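Local coordinates for protein activated BY transcription factor SSRB (Salmonella enterica, PDB 2WNW) that belongs to glycosyl hydrolase family 30 and pairs a TIM-barrel domain with a beta-sandwich domain, at residues N187-A199 with M230-K242. Residues are numbered along the deposited sequence; the frame is centred on the assembly and turned at random.
Sequences NVQALSVQNEPVA and MDEMEIYIWDHDK
Neighbouring parallel strands 190-192 and 234-239 of the TIM barrel, joined through helix 210-227, pair in a beta-alpha-beta crossover, with Ala190 beside Glu234, Leu191 beside Ile235 and Ser192 beside Tyr236. Glu234 N donates to Gln189 O (3.0 Å), Leu191 N to Glu234 O and Tyr236 N to Leu191 O (2.8 Å); Val193 N to Tyr236 O is weak. On the outer, helix-facing side, Met233 has CG anti to its backbone N (chi1 -180°) and bends at chi2 (71°), which sets SD against the Gln189-Ala190 peptide, 3.4 Å from Gln189 C and Ala190 N, with Leu191 CG beside it; chi3 then carries CE to Val188 O. Inside the barrel, Tyr236 sets the edge of its ring against Ala190 CB, CE2 lying 4.1 Å away, while its OH bonds Glu234 OE1. Farther along, Ser192 OG, also bonded to Ser142, donates to Asp239 OD2 (2.7 Å) on the anti side, tilted 29° from the carboxylate plane. Beyond strand 190-192, Glu196 N donates to Asp239 O (2.9 Å). The His240 ring lies against residues 196-199: Glu196 crosses it at about a right angle, CG 3.2 Å from His240 ND1, and Val198 CG2 lies 3.4 Å from His240 CD2. Glu196 OE2 bonds a bound glycerol, consistent with a pocket at this C-terminal end of the barrel. With OD2 held by Ser192 and Arg87, and OD1 by His268 and Ser293, the buried Asp239 carboxylate is fixed in rotation and its negative charge probably stabilised.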
loop_
_atom_site.group_PDB
_atom_site.type_symbol
_atom_site.label_atom_id
_atom_site.label_comp_id
_atom_site.label_asym_id
_atom_site.label_seq_id
_atom_site.Cartn_x
_atom_site.Cartn_y
_atom_site.Cartn_z
ATOM N N ASN A 187 -1.063 -32.524 17.630
ATOM C CA ASN A 187 -0.222 -31.538 18.295
ATOM C C ASN A 187 -0.602 -30.129 17.870
ATOM O O ASN A 187 -0.785 -29.850 16.685
ATOM C CB ASN A 187 1.250 -31.797 17.977
ATOM C CG ASN A 187 1.707 -33.172 18.428
ATOM O OD1 ASN A 187 1.575 -33.527 19.598
ATOM N ND2 ASN A 187 2.248 -33.951 17.500
ATOM N N VAL A 188 -0.727 -29.246 18.851
ATOM C CA VAL A 188 -1.082 -27.857 18.601
ATOM C C VAL A 188 0.182 -27.017 18.737
ATOM O O VAL A 188 0.978 -27.229 19.654
ATOM C CB VAL A 188 -2.152 -27.387 19.613
ATOM C CG1 VAL A 188 -2.487 -25.912 19.398
ATOM C CG2 VAL A 188 -3.399 -28.243 19.462
ATOM N N GLN A 189 0.376 -26.074 17.821
ATOM C CA GLN A 189 1.560 -25.232 17.863
ATOM C C GLN A 189 1.252 -23.768 18.127
ATOM O O GLN A 189 2.163 -22.968 18.340
ATOM C CB GLN A 189 2.345 -25.354 16.556
ATOM C CG GLN A 189 2.770 -26.771 16.215
ATOM C CD GLN A 189 3.647 -26.828 14.979
ATOM O OE1 GLN A 189 3.748 -27.864 14.324
ATOM N NE2 GLN A 189 4.295 -25.713 14.660
ATOM N N ALA A 190 -0.026 -23.408 18.118
ATOM C CA ALA A 190 -0.401 -22.021 18.359
ATOM C C ALA A 190 -1.749 -21.891 19.052
ATOM O O ALA A 190 -2.621 -22.751 18.915
ATOM C CB ALA A 190 -0.426 -21.253 17.044
ATOM N N LEU A 191 -1.902 -20.796 19.791
ATOM C CA LEU A 191 -3.131 -20.493 20.507
ATOM C C LEU A 191 -3.419 -19.005 20.408
ATOM O O LEU A 191 -2.525 -18.208 20.131
ATOM C CB LEU A 191 -2.975 -20.803 22.000
ATOM C CG LEU A 191 -2.644 -22.206 22.497
ATOM C CD1 LEU A 191 -2.236 -22.131 23.966
ATOM C CD2 LEU A 191 -3.849 -23.105 22.309
ATOM N N SER A 192 -4.678 -18.639 20.611
ATOM C CA SER A 192 -5.030 -17.232 20.700
ATOM C C SER A 192 -5.730 -17.260 22.057
ATOM O O SER A 192 -6.257 -18.301 22.461
ATOM C CB SER A 192 -5.966 -16.775 19.571
ATOM O OG SER A 192 -7.287 -17.251 19.720
ATOM N N VAL A 193 -5.697 -16.155 22.790
ATOM C CA VAL A 193 -6.326 -16.112 24.106
ATOM C C VAL A 193 -7.841 -16.186 24.023
ATOM O O VAL A 193 -8.481 -16.892 24.800
ATOM C CB VAL A 193 -5.947 -14.818 24.862
ATOM C CG1 VAL A 193 -6.833 -14.652 26.094
ATOM C CG2 VAL A 193 -4.485 -14.876 25.273
ATOM N N GLN A 194 -8.407 -15.458 23.069
ATOM C CA GLN A 194 -9.851 -15.406 22.904
ATOM C C GLN A 194 -10.226 -14.861 21.533
ATOM O O GLN A 194 -9.616 -13.909 21.041
ATOM C CB GLN A 194 -10.446 -14.503 23.990
ATOM C CG GLN A 194 -11.888 -14.079 23.772
ATOM C CD GLN A 194 -12.867 -15.222 23.937
ATOM O OE1 GLN A 194 -12.729 -16.042 24.840
ATOM N NE2 GLN A 194 -13.881 -15.265 23.080
ATOM N N ASN A 195 -11.231 -15.476 20.922
ATOM C CA ASN A 195 -11.717 -15.035 19.625
ATOM C C ASN A 195 -12.486 -13.729 19.854
ATOM O O ASN A 195 -13.378 -13.675 20.706
ATOM C CB ASN A 195 -12.664 -16.088 19.036
ATOM C CG ASN A 195 -13.308 -15.638 17.733
ATOM O OD1 ASN A 195 -12.634 -15.478 16.714
ATOM N ND2 ASN A 195 -14.618 -15.425 17.765
ATOM N N GLU A 196 -12.115 -12.679 19.124
ATOM C CA GLU A 196 -12.799 -11.385 19.218
ATOM C C GLU A 196 -13.110 -10.962 20.659
ATOM O O GLU A 196 -14.276 -10.799 21.031
ATOM C CB GLU A 196 -14.103 -11.447 18.415
ATOM C CG GLU A 196 -13.917 -11.834 16.954
ATOM C CD GLU A 196 -15.211 -11.772 16.162
ATOM O OE1 GLU A 196 -15.936 -10.764 16.278
ATOM O OE2 GLU A 196 -15.501 -12.722 15.411
ATOM N N PRO A 197 -12.065 -10.740 21.473
ATOM C CA PRO A 197 -12.173 -10.342 22.881
ATOM C C PRO A 197 -12.917 -9.052 23.209
ATOM O O PRO A 197 -13.171 -8.771 24.378
ATOM C CB PRO A 197 -10.718 -10.294 23.336
ATOM C CG PRO A 197 -9.985 -9.893 22.081
ATOM C CD PRO A 197 -10.654 -10.753 21.042
ATOM N N VAL A 198 -13.263 -8.263 22.200
ATOM C CA VAL A 198 -13.979 -7.019 22.459
ATOM C C VAL A 198 -15.384 -7.048 21.875
ATOM O O VAL A 198 -16.088 -6.039 21.894
ATOM C CB VAL A 198 -13.229 -5.796 21.865
ATOM C CG1 VAL A 198 -11.837 -5.694 22.467
ATOM C CG2 VAL A 198 -13.152 -5.914 20.347
ATOM N N ALA A 199 -15.805 -8.206 21.375
ATOM C CA ALA A 199 -17.121 -8.297 20.759
ATOM C C ALA A 199 -18.126 -9.247 21.395
ATOM O O ALA A 199 -17.864 -10.438 21.575
ATOM C CB ALA A 199 -16.969 -8.644 19.280
ATOM N N MET A 230 5.760 -27.380 26.940
ATOM C CA MET A 230 5.178 -26.853 25.706
ATOM C C MET A 230 5.650 -25.414 25.505
ATOM O O MET A 230 4.882 -24.544 25.093
ATOM C CB MET A 230 3.649 -26.891 25.793
ATOM C CG MET A 230 3.077 -28.274 26.085
ATOM S SD MET A 230 1.277 -28.264 26.266
ATOM C CE MET A 230 0.913 -30.018 26.150
ATOM N N ASP A 231 6.926 -25.187 25.795
ATOM C CA ASP A 231 7.558 -23.875 25.693
ATOM C C ASP A 231 7.468 -23.205 24.325
ATOM O O ASP A 231 7.256 -21.996 24.233
ATOM C CB ASP A 231 9.034 -23.997 26.078
ATOM C CG ASP A 231 9.229 -24.583 27.461
ATOM O OD1 ASP A 231 9.365 -23.800 28.426
ATOM O OD2 ASP A 231 9.232 -25.829 27.581
ATOM N N GLU A 232 7.632 -23.994 23.267
ATOM C CA GLU A 232 7.616 -23.475 21.902
ATOM C C GLU A 232 6.254 -23.057 21.354
ATOM O O GLU A 232 6.155 -22.609 20.214
ATOM C CB GLU A 232 8.263 -24.497 20.967
ATOM C CG GLU A 232 9.713 -24.785 21.323
ATOM C CD GLU A 232 10.356 -25.803 20.403
ATOM O OE1 GLU A 232 11.562 -26.079 20.578
ATOM O OE2 GLU A 232 9.658 -26.327 19.510
ATOM N N MET A 233 5.213 -23.197 22.165
ATOM C CA MET A 233 3.863 -22.816 21.757
ATOM C C MET A 233 3.814 -21.328 21.403
ATOM O O MET A 233 4.375 -20.497 22.120
ATOM C CB MET A 233 2.886 -23.082 22.904
ATOM C CG MET A 233 1.438 -22.727 22.603
ATOM S SD MET A 233 0.708 -23.880 21.436
ATOM C CE MET A 233 0.287 -25.251 22.532
ATOM N N GLU A 234 3.153 -20.986 20.299
ATOM C CA GLU A 234 3.028 -19.579 19.930
ATOM C C GLU A 234 1.707 -19.085 20.501
ATOM O O GLU A 234 0.722 -19.824 20.520
ATOM C CB GLU A 234 2.997 -19.385 18.406
ATOM C CG GLU A 234 4.236 -19.830 17.645
ATOM C CD GLU A 234 4.219 -19.351 16.201
ATOM O OE1 GLU A 234 3.118 -19.090 15.668
ATOM O OE2 GLU A 234 5.303 -19.243 15.591
ATOM N N ILE A 235 1.687 -17.845 20.978
ATOM C CA ILE A 235 0.460 -17.265 21.507
ATOM C C ILE A 235 0.167 -15.957 20.780
ATOM O O ILE A 235 1.034 -15.083 20.674
ATOM C CB ILE A 235 0.553 -16.982 23.021
ATOM C CG1 ILE A 235 0.716 -18.298 23.793
ATOM C CG2 ILE A 235 -0.711 -16.263 23.491
ATOM C CD1 ILE A 235 0.828 -18.117 25.307
ATOM N N TYR A 236 -1.054 -15.842 20.267
ATOM C CA TYR A 236 -1.492 -14.648 19.548
ATOM C C TYR A 236 -2.583 -13.936 20.337
ATOM O O TYR A 236 -3.351 -14.572 21.062
ATOM C CB TYR A 236 -2.052 -15.029 18.170
ATOM C CG TYR A 236 -1.019 -15.540 17.195
ATOM C CD1 TYR A 236 -0.426 -14.683 16.266
ATOM C CD2 TYR A 236 -0.610 -16.871 17.222
ATOM C CE1 TYR A 236 0.555 -15.142 15.386
ATOM C CE2 TYR A 236 0.368 -17.342 16.351
ATOM C CZ TYR A 236 0.945 -16.474 15.440
ATOM O OH TYR A 236 1.925 -16.943 14.591
ATOM N N ILE A 237 -2.638 -12.613 20.199
ATOM C CA ILE A 237 -3.662 -11.816 20.860
ATOM C C ILE A 237 -4.464 -11.064 19.792
ATOM O O ILE A 237 -4.161 -11.166 18.600
ATOM C CB ILE A 237 -3.055 -10.814 21.877
ATOM C CG1 ILE A 237 -2.030 -9.910 21.192
ATOM C CG2 ILE A 237 -2.410 -11.580 23.036
ATOM C CD1 ILE A 237 -1.502 -8.808 22.099
ATOM N N TRP A 238 -5.470 -10.315 20.239
ATOM C CA TRP A 238 -6.393 -9.546 19.397
ATOM C C TRP A 238 -7.390 -10.508 18.755
ATOM O O TRP A 238 -8.514 -10.629 19.229
ATOM C CB TRP A 238 -5.667 -8.734 18.310
ATOM C CG TRP A 238 -6.601 -7.844 17.492
ATOM C CD1 TRP A 238 -6.675 -7.769 16.129
ATOM C CD2 TRP A 238 -7.580 -6.912 17.995
ATOM N NE1 TRP A 238 -7.635 -6.857 15.753
ATOM C CE2 TRP A 238 -8.202 -6.317 16.873
ATOM C CE3 TRP A 238 -7.989 -6.525 19.280
ATOM C CZ2 TRP A 238 -9.211 -5.354 17.000
ATOM C CZ3 TRP A 238 -8.991 -5.569 19.406
ATOM C CH2 TRP A 238 -9.592 -4.992 18.267
ATOM N N ASP A 239 -6.977 -11.191 17.690
ATOM C CA ASP A 239 -7.841 -12.161 17.011
ATOM C C ASP A 239 -9.183 -11.502 16.681
ATOM O O ASP A 239 -10.251 -12.060 16.946
ATOM C CB ASP A 239 -8.058 -13.381 17.920
ATOM C CG ASP A 239 -8.344 -14.663 17.146
ATOM O OD1 ASP A 239 -8.412 -14.623 15.902
ATOM O OD2 ASP A 239 -8.497 -15.722 17.792
ATOM N N HIS A 240 -9.115 -10.307 16.104
ATOM C CA HIS A 240 -10.309 -9.555 15.751
ATOM C C HIS A 240 -10.033 -8.775 14.462
ATOM O O HIS A 240 -8.991 -8.966 13.827
ATOM C CB HIS A 240 -10.680 -8.626 16.914
ATOM C CG HIS A 240 -12.068 -8.065 16.835
ATOM N ND1 HIS A 240 -13.158 -8.815 16.444
ATOM C CD2 HIS A 240 -12.553 -6.838 17.143
ATOM C CE1 HIS A 240 -14.250 -8.078 16.515
ATOM N NE2 HIS A 240 -13.911 -6.872 16.938
ATOM N N ASP A 241 -10.947 -7.895 14.075
ATOM C CA ASP A 241 -10.791 -7.150 12.825
ATOM C C ASP A 241 -9.605 -6.188 12.738
ATOM O O ASP A 241 -9.094 -5.714 13.744
ATOM C CB ASP A 241 -12.102 -6.435 12.514
ATOM C CG ASP A 241 -13.288 -7.373 12.601
ATOM O OD1 ASP A 241 -13.219 -8.463 11.994
ATOM O OD2 ASP A 241 -14.282 -7.032 13.275
ATOM N N LYS A 242 -9.186 -5.894 11.511
ATOM C CA LYS A 242 -8.029 -5.039 11.278
ATOM C C LYS A 242 -8.119 -3.563 11.670
ATOM O O LYS A 242 -7.090 -2.903 11.816
ATOM C CB LYS A 242 -7.598 -5.174 9.811
ATOM C CG LYS A 242 -7.030 -6.556 9.492
ATOM C CD LYS A 242 -6.587 -6.678 8.036
ATOM C CE LYS A 242 -7.757 -7.008 7.125
ATOM N NZ LYS A 242 -7.340 -7.001 5.691
HETATM O O HOH W 1 4.863 -23.387 18.113
#